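Local atomic coordinates of GTPase activator-like protein (Chaetomium thermophilum, PDB entry 6SSH), a protein that probably stimulates GTP hydrolysis by a small GTPase, the chain here being its TSC2-type Rap/Ran-GAP domain. Residues G2-V7 and G100-N105; E19-T24 and M94-I99; T41-A46 and Q62-W67; N49-D54 and E73-V78. All blocks are in the same frame, centred on the assembly; numbering follows the deposited sequence.

Contact 1 (G2-V7 and G100-N105)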
# COMPACT_ATOMS: atom_id res chain seq x y z
N GLY A 2 9.25 -11.27 8.84
CA GLY A 2 9.02 -9.88 8.50
C GLY A 2 8.63 -9.71 7.05
O GLY A 2 9.23 -10.31 6.15
N HIS A 3 7.60 -8.90 6.85
CA HIS A 3 7.05 -8.63 5.55
C HIS A 3 7.15 -7.15 5.25
O HIS A 3 7.24 -6.33 6.13
CB HIS A 3 5.55 -9.05 5.50
CG HIS A 3 5.30 -10.47 5.84
ND1 HIS A 3 5.40 -11.47 4.90
CD2 HIS A 3 5.05 -11.07 7.02
CE1 HIS A 3 5.16 -12.63 5.49
NE2 HIS A 3 4.93 -12.41 6.77
N LYS A 4 7.12 -6.86 3.96
CA LYS A 4 7.14 -5.51 3.44
C LYS A 4 6.04 -5.36 2.40
O LYS A 4 5.93 -6.18 1.45
CB LYS A 4 8.55 -5.12 2.92
CG LYS A 4 9.13 -6.00 1.82
CD LYS A 4 10.63 -5.67 1.58
CE LYS A 4 11.29 -6.59 0.59
NZ LYS A 4 10.84 -6.33 -0.79
N VAL A 5 5.23 -4.33 2.55
CA VAL A 5 4.07 -4.15 1.74
C VAL A 5 3.95 -2.69 1.31
O VAL A 5 3.97 -1.79 2.15
CB VAL A 5 2.81 -4.59 2.51
CG1 VAL A 5 1.55 -4.32 1.72
CG2 VAL A 5 2.84 -6.09 2.90
N GLY A 6 3.80 -2.43 0.02
CA GLY A 6 3.65 -1.08 -0.44
C GLY A 6 2.28 -0.50 -0.19
O GLY A 6 1.27 -1.28 -0.05
N VAL A 7 2.15 0.81 -0.10
CA VAL A 7 0.88 1.48 -0.01
C VAL A 7 0.98 2.68 -0.90
O VAL A 7 1.85 3.57 -0.68
CB VAL A 7 0.50 1.95 1.41
CG1 VAL A 7 -0.88 2.57 1.39
CG2 VAL A 7 0.60 0.80 2.41
N GLY A 100 8.41 -1.51 -6.35
CA GLY A 100 8.73 -2.41 -7.45
C GLY A 100 9.37 -3.69 -7.01
O GLY A 100 9.38 -4.67 -7.76
N ASN A 101 9.85 -3.73 -5.77
CA ASN A 101 10.47 -4.93 -5.19
C ASN A 101 9.59 -5.58 -4.13
O ASN A 101 10.06 -6.48 -3.46
CB ASN A 101 11.87 -4.60 -4.68
CG ASN A 101 12.84 -4.50 -5.81
OD1 ASN A 101 13.13 -5.47 -6.51
ND2 ASN A 101 13.28 -3.27 -6.07
N ASP A 102 8.36 -5.08 -3.98
CA ASP A 102 7.40 -5.65 -3.02
C ASP A 102 6.45 -6.54 -3.77
O ASP A 102 5.80 -6.14 -4.73
CB ASP A 102 6.65 -4.54 -2.36
CG ASP A 102 7.50 -3.70 -1.40
OD1 ASP A 102 8.55 -4.18 -0.95
OD2 ASP A 102 7.03 -2.58 -1.07
N PHE A 103 6.32 -7.77 -3.29
CA PHE A 103 5.41 -8.72 -3.94
C PHE A 103 3.97 -8.19 -3.86
O PHE A 103 3.17 -8.43 -4.77
CB PHE A 103 5.53 -10.10 -3.29
CG PHE A 103 6.87 -10.80 -3.50
CD1 PHE A 103 7.57 -10.67 -4.69
CD2 PHE A 103 7.39 -11.61 -2.49
CE1 PHE A 103 8.81 -11.37 -4.86
CE2 PHE A 103 8.57 -12.33 -2.66
CZ PHE A 103 9.30 -12.18 -3.84
N VAL A 104 3.60 -7.61 -2.75
CA VAL A 104 2.25 -7.16 -2.43
C VAL A 104 2.24 -5.65 -2.26
O VAL A 104 3.08 -5.11 -1.53
CB VAL A 104 1.77 -7.82 -1.12
CG1 VAL A 104 0.36 -7.40 -0.82
CG2 VAL A 104 1.89 -9.35 -1.24
N ASN A 105 1.27 -4.98 -2.91
CA ASN A 105 1.04 -3.55 -2.78
C ASN A 105 -0.42 -3.26 -2.58
O ASN A 105 -1.25 -3.84 -3.29
CB ASN A 105 1.57 -2.79 -4.04
CG ASN A 105 3.06 -2.73 -4.09
OD1 ASN A 105 3.67 -1.97 -3.36
ND2 ASN A 105 3.66 -3.51 -4.90
O HOH W 1 5.37 -7.96 -0.32
O HOH W 2 8.32 -8.09 -0.83
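Gly6 of strand 2-10 and Asn105 of strand 104-109 come together at the dense end of this contact. The backbone N of Gly6 donates to Val104 O over 3.2 Å, and with no CB in the way Gly6 lets Asn105 OD1 come within 3.1 Å of its CA. The amide of Asn105 is anchored on its other branch, ND2, by Ile99 O. On the opposite face of the sheet Val5 CG1 lies 4.2 Å from Val104 CG1, the two valines side by side and pointing the same way, with Ala194 and Ser198 of helix 183-201 against Val104. The two strands run parallel in the middle of the mixed sheet of this Rap/Ran-GAP domain, and the His-Ile-Gly-Asn-Asp sequence recognisable from Rap-type GAPs spans the end of helix 93-99 and the loop leading into 104-109. Toward Lys4 the strands part, and water takes over. One water bridges Lys4 O, 2.6 Å away, and Val104 N, filling the place of a direct backbone bond. Asp102 divides its carboxylate: OD2 is hydrogen-bonded to His77 ND1, while OD1 forms a salt bridge of 3.1 Å with Lys4 NZ, met nearly along its C-O axis. In the conformer described, one of two, Lys4 bends at its last torsion (chi4 72°) and NZ also donates to a water held by Phe103 N; this end is less certain.

Contact 2 (E19-T24 and M94-I99)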
# COMPACT_ATOMS: atom_id res chain seq x y z
N GLU A 19 3.62 10.01 -12.17
CA GLU A 19 2.84 11.04 -11.49
C GLU A 19 2.23 10.56 -10.16
O GLU A 19 2.07 11.32 -9.17
CB GLU A 19 1.79 11.60 -12.44
CG GLU A 19 0.69 10.58 -12.77
CD GLU A 19 -0.30 11.05 -13.83
OE1 GLU A 19 -0.37 12.29 -14.08
OE2 GLU A 19 -1.01 10.15 -14.36
N ILE A 20 1.85 9.28 -10.12
CA ILE A 20 1.31 8.72 -8.88
C ILE A 20 2.37 8.66 -7.76
O ILE A 20 2.13 9.04 -6.62
CB ILE A 20 0.75 7.28 -9.18
CG1 ILE A 20 -0.52 7.36 -10.08
CG2 ILE A 20 0.45 6.52 -7.89
CD1 ILE A 20 -0.85 6.02 -10.70
N LEU A 21 3.58 8.25 -8.13
CA LEU A 21 4.63 8.14 -7.12
C LEU A 21 4.97 9.52 -6.59
O LEU A 21 5.40 9.62 -5.44
CB LEU A 21 5.86 7.47 -7.73
CG LEU A 21 5.71 5.97 -8.07
CD1 LEU A 21 6.98 5.47 -8.77
CD2 LEU A 21 5.41 5.12 -6.85
N ALA A 22 4.82 10.55 -7.37
CA ALA A 22 5.15 11.90 -6.92
C ALA A 22 4.25 12.39 -5.78
O ALA A 22 4.59 13.35 -5.10
CB ALA A 22 5.11 12.87 -8.07
N ASN A 23 3.07 11.80 -5.59
CA ASN A 23 2.17 12.28 -4.57
C ASN A 23 2.80 12.24 -3.19
O ASN A 23 3.51 11.30 -2.86
CB ASN A 23 0.88 11.44 -4.53
CG ASN A 23 0.10 11.49 -5.81
OD1 ASN A 23 0.12 12.47 -6.55
ND2 ASN A 23 -0.68 10.46 -6.07
N THR A 24 2.53 13.30 -2.41
CA THR A 24 3.04 13.38 -1.05
C THR A 24 1.97 13.49 0.02
O THR A 24 2.26 13.72 1.18
CB THR A 24 3.97 14.51 -0.82
OG1 THR A 24 3.29 15.66 -1.19
CG2 THR A 24 5.28 14.31 -1.68
N MET A 94 13.57 6.54 -6.30
CA MET A 94 13.79 6.21 -4.91
C MET A 94 12.51 5.63 -4.26
O MET A 94 12.60 4.87 -3.30
CB MET A 94 14.38 7.38 -4.14
CG MET A 94 15.75 7.80 -4.62
SD MET A 94 16.94 6.47 -4.48
CE MET A 94 18.35 7.37 -4.93
N LYS A 95 11.33 5.98 -4.78
CA LYS A 95 10.08 5.35 -4.31
C LYS A 95 9.84 4.05 -5.04
O LYS A 95 9.44 3.05 -4.41
CB LYS A 95 8.90 6.26 -4.54
CG LYS A 95 9.07 7.65 -3.92
CD LYS A 95 7.74 8.36 -3.76
CE LYS A 95 7.89 9.86 -3.44
NZ LYS A 95 6.60 10.49 -3.06
N LYS A 96 10.07 3.99 -6.34
CA LYS A 96 9.85 2.78 -7.14
C LYS A 96 10.66 1.63 -6.64
O LYS A 96 10.24 0.45 -6.74
CB LYS A 96 10.07 3.04 -8.64
CG LYS A 96 9.82 1.94 -9.60
CD LYS A 96 8.40 1.42 -9.57
CE LYS A 96 8.16 0.18 -10.43
NZ LYS A 96 8.26 0.46 -11.87
N ARG A 97 11.86 1.89 -6.11
CA ARG A 97 12.73 0.80 -5.68
C ARG A 97 12.08 0.01 -4.55
O ARG A 97 12.40 -1.19 -4.42
CB ARG A 97 14.13 1.27 -5.27
CG ARG A 97 14.19 1.89 -3.86
CD ARG A 97 15.62 2.41 -3.60
NE ARG A 97 15.95 2.44 -2.18
CZ ARG A 97 15.69 3.45 -1.38
NH1 ARG A 97 16.06 3.37 -0.14
NH2 ARG A 97 15.01 4.51 -1.76
N HIS A 98 11.22 0.64 -3.78
CA HIS A 98 10.50 -0.09 -2.73
C HIS A 98 9.32 -0.85 -3.31
O HIS A 98 9.29 -2.07 -3.25
CB HIS A 98 10.06 0.83 -1.62
CG HIS A 98 11.17 1.58 -1.00
ND1 HIS A 98 12.13 0.93 -0.26
CD2 HIS A 98 11.43 2.89 -0.94
CE1 HIS A 98 13.00 1.85 0.17
NE2 HIS A 98 12.60 3.03 -0.24
N ILE A 99 8.38 -0.13 -3.91
CA ILE A 99 7.16 -0.81 -4.36
C ILE A 99 7.43 -1.75 -5.52
O ILE A 99 6.77 -2.81 -5.59
CB ILE A 99 6.00 0.17 -4.61
CG1 ILE A 99 6.37 1.06 -5.77
CG2 ILE A 99 5.65 0.93 -3.28
CD1 ILE A 99 5.56 0.81 -6.94
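Leu21 and Lys95 lean toward each other where two short helices, 17-21 and 93-99, meet beside the central sheet of the Rap/Ran-GAP domain. This is a small helix-to-helix junction, with one leucine set among the side chains of the longer helix and one lysine reaching back past it. The two branches of Leu21 part over that helix. CD1 meets Lys96 CB at 3.9 Å, the two side chains lying at a slant to one another, while CD2 faces Ile99 CG1 at 4.3 Å. Beyond CB, Lys96 bends away, and in the conformer described, one of two, its amino group pairs with Glu17 and Pro121 O. Ile99 also touches Ile8 of strand 2-10, which ties the apolar patch to the sheet.

Lys95 approaches in a different manner. Its CG is anti to its own carbonyl carbon (chi1 -55°), and the chain beyond is fully extended, so CD and CE run alongside the Leu21 carbonyl, CD lying 3.1 Å from Leu21 O, and NZ reaches that same oxygen. Met82 O and Thr84 OG1 also take hydrogen bonds from this NZ, so a buried, probably charged amine is surrounded by neutral oxygens from Leu21 and from the loop holding Met82 and Thr84. Asn23 O comes within 3.2 Å of Lys95 NZ as well. The bond across the two helices runs from Lys95 NZ to Leu21 O, 2.8 Å long, with a C=O...N angle of 165°.

Contact 3 (T41-A46 and Q62-W67). With EDO (1,2-ethanediol), chain B; EDO (1,2-ethanediol), chain E.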
# COMPACT_ATOMS: atom_id res chain seq x y z
N THR A 41 6.05 5.37 12.91
CA THR A 41 7.33 4.96 13.45
C THR A 41 8.46 5.78 12.81
O THR A 41 8.49 5.91 11.58
CB THR A 41 7.50 3.47 13.21
OG1 THR A 41 6.37 2.80 13.79
CG2 THR A 41 8.73 2.92 13.90
N ARG A 42 9.33 6.34 13.64
CA ARG A 42 10.45 7.15 13.18
C ARG A 42 11.52 6.25 12.55
O ARG A 42 11.92 5.23 13.11
CB ARG A 42 11.04 7.93 14.37
CG ARG A 42 12.12 8.94 13.99
CD ARG A 42 11.52 10.24 13.35
NE ARG A 42 12.57 11.21 13.03
CZ ARG A 42 13.38 11.08 11.96
NH1 ARG A 42 13.24 10.10 11.04
NH2 ARG A 42 14.34 12.00 11.81
N LEU A 43 12.02 6.66 11.38
CA LEU A 43 13.00 5.83 10.66
C LEU A 43 14.48 6.09 11.01
O LEU A 43 15.27 5.15 11.01
CB LEU A 43 12.82 5.99 9.15
CG LEU A 43 11.55 5.27 8.63
CD1 LEU A 43 11.27 5.72 7.24
CD2 LEU A 43 11.79 3.74 8.67
N LYS A 44 14.85 7.32 11.34
CA LYS A 44 16.26 7.62 11.59
C LYS A 44 16.70 6.95 12.85
O LYS A 44 16.09 7.15 13.90
CB LYS A 44 16.50 9.12 11.65
CG LYS A 44 17.97 9.44 11.85
CD LYS A 44 18.25 10.93 11.96
CE LYS A 44 18.23 11.56 10.58
NZ LYS A 44 18.62 13.03 10.70
N GLY A 45 17.78 6.17 12.80
CA GLY A 45 18.23 5.45 13.98
C GLY A 45 17.37 4.29 14.40
O GLY A 45 17.54 3.76 15.50
N ALA A 46 16.46 3.87 13.53
CA ALA A 46 15.56 2.80 13.90
C ALA A 46 16.31 1.56 14.29
O ALA A 46 17.31 1.21 13.67
CB ALA A 46 14.63 2.50 12.72
N GLN A 62 10.85 10.73 7.05
CA GLN A 62 11.08 10.64 8.48
C GLN A 62 10.31 9.51 9.15
O GLN A 62 10.77 8.96 10.17
CB GLN A 62 10.82 11.97 9.18
CG GLN A 62 11.75 13.07 8.71
CD GLN A 62 11.37 14.38 9.30
OE1 GLN A 62 10.53 14.46 10.21
NE2 GLN A 62 11.96 15.45 8.78
N TYR A 63 9.17 9.14 8.61
CA TYR A 63 8.24 8.17 9.24
C TYR A 63 7.70 7.16 8.26
O TYR A 63 7.52 7.45 7.10
CB TYR A 63 7.07 8.90 9.88
CG TYR A 63 7.45 9.76 11.03
CD1 TYR A 63 7.72 11.12 10.85
CD2 TYR A 63 7.57 9.25 12.33
CE1 TYR A 63 8.13 11.94 11.90
CE2 TYR A 63 7.95 10.07 13.39
CZ TYR A 63 8.24 11.39 13.17
OH TYR A 63 8.60 12.20 14.20
N THR A 64 7.41 5.96 8.77
CA THR A 64 6.54 5.03 8.07
C THR A 64 5.51 4.49 9.07
O THR A 64 5.45 4.97 10.20
CB THR A 64 7.34 3.96 7.38
OG1 THR A 64 6.42 3.35 6.46
CG2 THR A 64 7.93 2.96 8.30
N TYR A 65 4.69 3.58 8.60
CA TYR A 65 3.73 2.88 9.41
C TYR A 65 4.15 1.41 9.50
O TYR A 65 4.55 0.82 8.49
CB TYR A 65 2.30 3.02 8.82
CG TYR A 65 1.75 4.41 8.94
CD1 TYR A 65 2.02 5.37 7.96
CD2 TYR A 65 1.03 4.81 10.06
CE1 TYR A 65 1.58 6.65 8.11
CE2 TYR A 65 0.56 6.08 10.21
CZ TYR A 65 0.83 7.00 9.21
OH TYR A 65 0.34 8.28 9.37
N CYS A 66 4.02 0.85 10.70
CA CYS A 66 4.48 -0.52 10.95
C CYS A 66 3.48 -1.27 11.82
O CYS A 66 2.87 -0.71 12.72
CB CYS A 66 5.84 -0.51 11.68
SG CYS A 66 7.15 0.31 10.78
N TRP A 67 3.44 -2.58 11.62
CA TRP A 67 2.58 -3.46 12.41
C TRP A 67 3.35 -4.61 12.97
O TRP A 67 4.21 -5.15 12.29
CB TRP A 67 1.48 -4.03 11.50
CG TRP A 67 0.73 -5.15 12.09
CD1 TRP A 67 1.00 -6.50 11.97
CD2 TRP A 67 -0.37 -5.02 12.90
NE1 TRP A 67 0.08 -7.21 12.67
CE2 TRP A 67 -0.79 -6.33 13.26
CE3 TRP A 67 -1.11 -3.94 13.35
CZ2 TRP A 67 -1.90 -6.60 14.07
CZ3 TRP A 67 -2.24 -4.21 14.15
CH2 TRP A 67 -2.61 -5.52 14.51
C1 EDO B . 8.03 12.88 5.62
O1 EDO B . 9.38 13.01 6.13
C2 EDO B . 7.25 11.83 6.41
O2 EDO B . 7.80 10.54 6.26
C1 EDO E . 1.95 11.76 8.79
O1 EDO E . 1.53 10.62 7.99
C2 EDO E . 3.34 11.71 9.47
O2 EDO E . 4.44 11.61 8.54
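Arg42 crosses Tyr63 and Gln62 at the outer edge of the mixed sheet, where strand 39-42 pairs antiparallel with strand 63-68. Thr41 and Thr64 form the hydrogen-bonded pair: Thr41 N reaches Thr64 O at 2.8 Å and Thr64 N returns to Thr41 O at 3.0 Å. Arg42 and Tyr63 follow as a non-hydrogen-bonded pair, with both side chains on the same face.

From Arg42 CB, which lies near the CE2 edge atom of the tyrosine, the chain leaves with CG anti to the backbone N (chi1 -173°), 4.1 Å from Gln62 O, and then turns at chi2 (77°). That turn sets CD over one face of the Tyr63 ring, 3.5 Å from CZ. From CD the guanidinium, beginning at NE, extends past the ring toward Gln62. The charge is too far from the tyrosine for more than a weak cation-pi attraction, and the guanidinium plane is inclined by 51° to the ring. Gln62 CB instead lies against one face of the guanidinium, 3.6 Å from its plane and toward the rim. At the tip NH2 approaches Gln62 CG (4.2 Å), and NH1 has two anchors, a salt bridge to Asp58 and a hydrogen bond to Gln62 O.

On the other face Leu43 CD2 packs on Thr64 CG2 at 4.0 Å; Leu43 also opens the type II turn 43-46. A 1,2-ethanediol, probably from the crystallisation liquor, accepts hydrogen bonds from Gln62 N and Tyr63 N through its two oxygens. Gln62 O accepts twice, from Leu43 N and from Arg42 NH1, each 2.9 Å away.

Contact 4 (N49-D54 and E73-V78)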
# COMPACT_ATOMS: atom_id res chain seq x y z
N ASN A 49 14.14 -3.88 11.76
CA ASN A 49 14.38 -4.09 10.33
C ASN A 49 13.43 -3.19 9.54
O ASN A 49 12.23 -3.43 9.52
CB ASN A 49 14.11 -5.55 9.99
CG ASN A 49 14.46 -5.91 8.54
OD1 ASN A 49 14.53 -5.06 7.67
ND2 ASN A 49 14.60 -7.20 8.26
N THR A 50 13.96 -2.16 8.89
CA THR A 50 13.14 -1.20 8.14
C THR A 50 12.88 -1.61 6.69
O THR A 50 12.28 -0.85 5.95
CB THR A 50 13.75 0.17 8.13
OG1 THR A 50 15.02 0.08 7.47
CG2 THR A 50 13.96 0.71 9.59
N GLN A 51 13.21 -2.85 6.37
CA GLN A 51 12.87 -3.40 5.07
C GLN A 51 13.24 -2.47 3.94
O GLN A 51 12.51 -2.27 2.97
CB GLN A 51 11.40 -3.80 5.03
CG GLN A 51 11.03 -4.87 6.02
CD GLN A 51 11.53 -6.23 5.66
OE1 GLN A 51 12.12 -6.45 4.62
NE2 GLN A 51 11.32 -7.19 6.56
N GLY A 52 14.47 -1.97 4.02
CA GLY A 52 15.02 -1.17 2.95
C GLY A 52 14.86 0.33 3.10
O GLY A 52 15.45 1.13 2.36
N LEU A 53 13.99 0.79 3.99
CA LEU A 53 13.79 2.24 4.20
C LEU A 53 15.00 2.82 4.92
O LEU A 53 15.48 2.25 5.90
CB LEU A 53 12.51 2.50 5.01
CG LEU A 53 11.19 2.10 4.34
CD1 LEU A 53 10.09 2.21 5.35
CD2 LEU A 53 10.93 2.97 3.14
N ASP A 54 15.49 3.96 4.46
CA ASP A 54 16.69 4.55 5.01
C ASP A 54 16.54 4.87 6.49
O ASP A 54 15.65 5.58 6.91
CB ASP A 54 16.98 5.86 4.25
CG ASP A 54 18.31 6.55 4.69
OD1 ASP A 54 19.23 5.87 5.13
OD2 ASP A 54 18.32 7.75 4.48
N GLU A 73 6.03 -9.19 11.64
CA GLU A 73 6.10 -7.74 11.57
C GLU A 73 5.81 -7.38 10.12
O GLU A 73 6.17 -8.16 9.21
CB GLU A 73 7.50 -7.19 11.91
CG GLU A 73 7.87 -7.26 13.38
CD GLU A 73 9.27 -6.80 13.66
OE1 GLU A 73 9.92 -6.12 12.81
OE2 GLU A 73 9.75 -7.13 14.76
N ILE A 74 5.18 -6.24 9.91
CA ILE A 74 5.03 -5.70 8.55
C ILE A 74 5.54 -4.28 8.59
O ILE A 74 5.09 -3.48 9.40
CB ILE A 74 3.55 -5.64 8.05
CG1 ILE A 74 2.88 -6.96 8.25
CG2 ILE A 74 3.49 -5.14 6.62
CD1 ILE A 74 1.33 -6.85 7.98
N VAL A 75 6.43 -3.93 7.66
CA VAL A 75 6.82 -2.56 7.40
C VAL A 75 6.11 -2.15 6.13
O VAL A 75 6.26 -2.83 5.08
CB VAL A 75 8.32 -2.41 7.23
CG1 VAL A 75 8.69 -0.97 6.87
CG2 VAL A 75 9.04 -2.80 8.51
N PHE A 76 5.34 -1.07 6.20
CA PHE A 76 4.68 -0.55 4.99
C PHE A 76 5.61 0.44 4.30
O PHE A 76 6.37 1.20 4.95
CB PHE A 76 3.34 0.10 5.34
CG PHE A 76 2.33 -0.93 5.85
CD1 PHE A 76 2.14 -1.08 7.21
CD2 PHE A 76 1.69 -1.80 4.96
CE1 PHE A 76 1.24 -2.05 7.69
CE2 PHE A 76 0.80 -2.74 5.44
CZ PHE A 76 0.61 -2.86 6.81
N HIS A 77 5.57 0.39 2.97
CA HIS A 77 6.33 1.31 2.12
C HIS A 77 5.33 2.26 1.52
O HIS A 77 4.69 1.94 0.52
CB HIS A 77 7.09 0.61 1.03
CG HIS A 77 8.15 -0.32 1.50
ND1 HIS A 77 8.56 -1.40 0.75
CD2 HIS A 77 9.00 -0.25 2.57
CE1 HIS A 77 9.60 -1.97 1.35
NE2 HIS A 77 9.89 -1.28 2.46
N VAL A 78 5.11 3.39 2.16
CA VAL A 78 3.99 4.29 1.87
C VAL A 78 4.53 5.42 0.96
O VAL A 78 5.27 6.27 1.43
CB VAL A 78 3.37 4.87 3.12
CG1 VAL A 78 2.15 5.69 2.76
CG2 VAL A 78 3.00 3.71 4.11
O HOH W 3 12.68 -5.94 13.24
O HOH W 4 10.60 -5.65 9.98
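His77 and Gln51 make the one direct hydrogen bond between the loop 49-54 and strand 73-78. The ring donates through NE2 to Gln51 O over 2.8 Å, with the donor above the carbonyl plane instead of on a lone pair, and the bond is bent at the hydrogen (136°). At its other nitrogen, ND1, the same imidazole is bound to Asp102, so the ring is gripped from both ends and its rotation is fixed.

Apolar contacts come next. Leu53 lies beside the imidazole, its CG 3.7 Å from His77 CD2, and runs antiparallel to the Val75 side chain with CD1 3.8 Å from Val75 CG1. The two methyls of the valine are divided between neighbours: CG1, anti to the backbone N (chi1 176°), takes Leu53 and Thr50 O, whereas CG2 touches Gln51 CG and lies 3.4 Å from Asn49 O. Gln51 then bends at chi2, which turns its amide away from the strand.

Water joins the remaining corner. Two molecules converge on Glu73 OE1, both donating to it; one accepts from Asn49 N, and the other donates to Asn49 O.

Bonds internal to the loop give it its shape. Asn49 OD1 receives Gln51 N at 2.9 Å, Leu53 N closes onto Thr50 O, and Thr50 OG1 donates to Leu53 O at 2.7 Å. Gln51 and Gly52, both with positive phi, occupy the corners. The loop is thus an Asx turn running into a type I' beta turn, seated on the side chains of a strand of the Rap/Ran-GAP sheet.

Overall arrangement
From the N terminus, strand 2-10 is first to be used, in contact 1, which closes the longest loop when strand 104-109 comes back beside it in the sheet. Contact 2 is nested inside, joining helix 17-21 to helix 93-99 just before that return. Within its loop lie contacts 3 and 4, whose segments alternate along the chain and therefore cross: 41-46 meets 62-67 at the sheet edge, and the intervening loop 49-54 meets 73-78. Strands 63-68 and 73-78 are neighbours, as are 73-78 and 2-10, where Val5 O and His77 N join contact 1 to contact 4. His98 packs against His77 and Leu53, bringing the helix of contact 2 alongside.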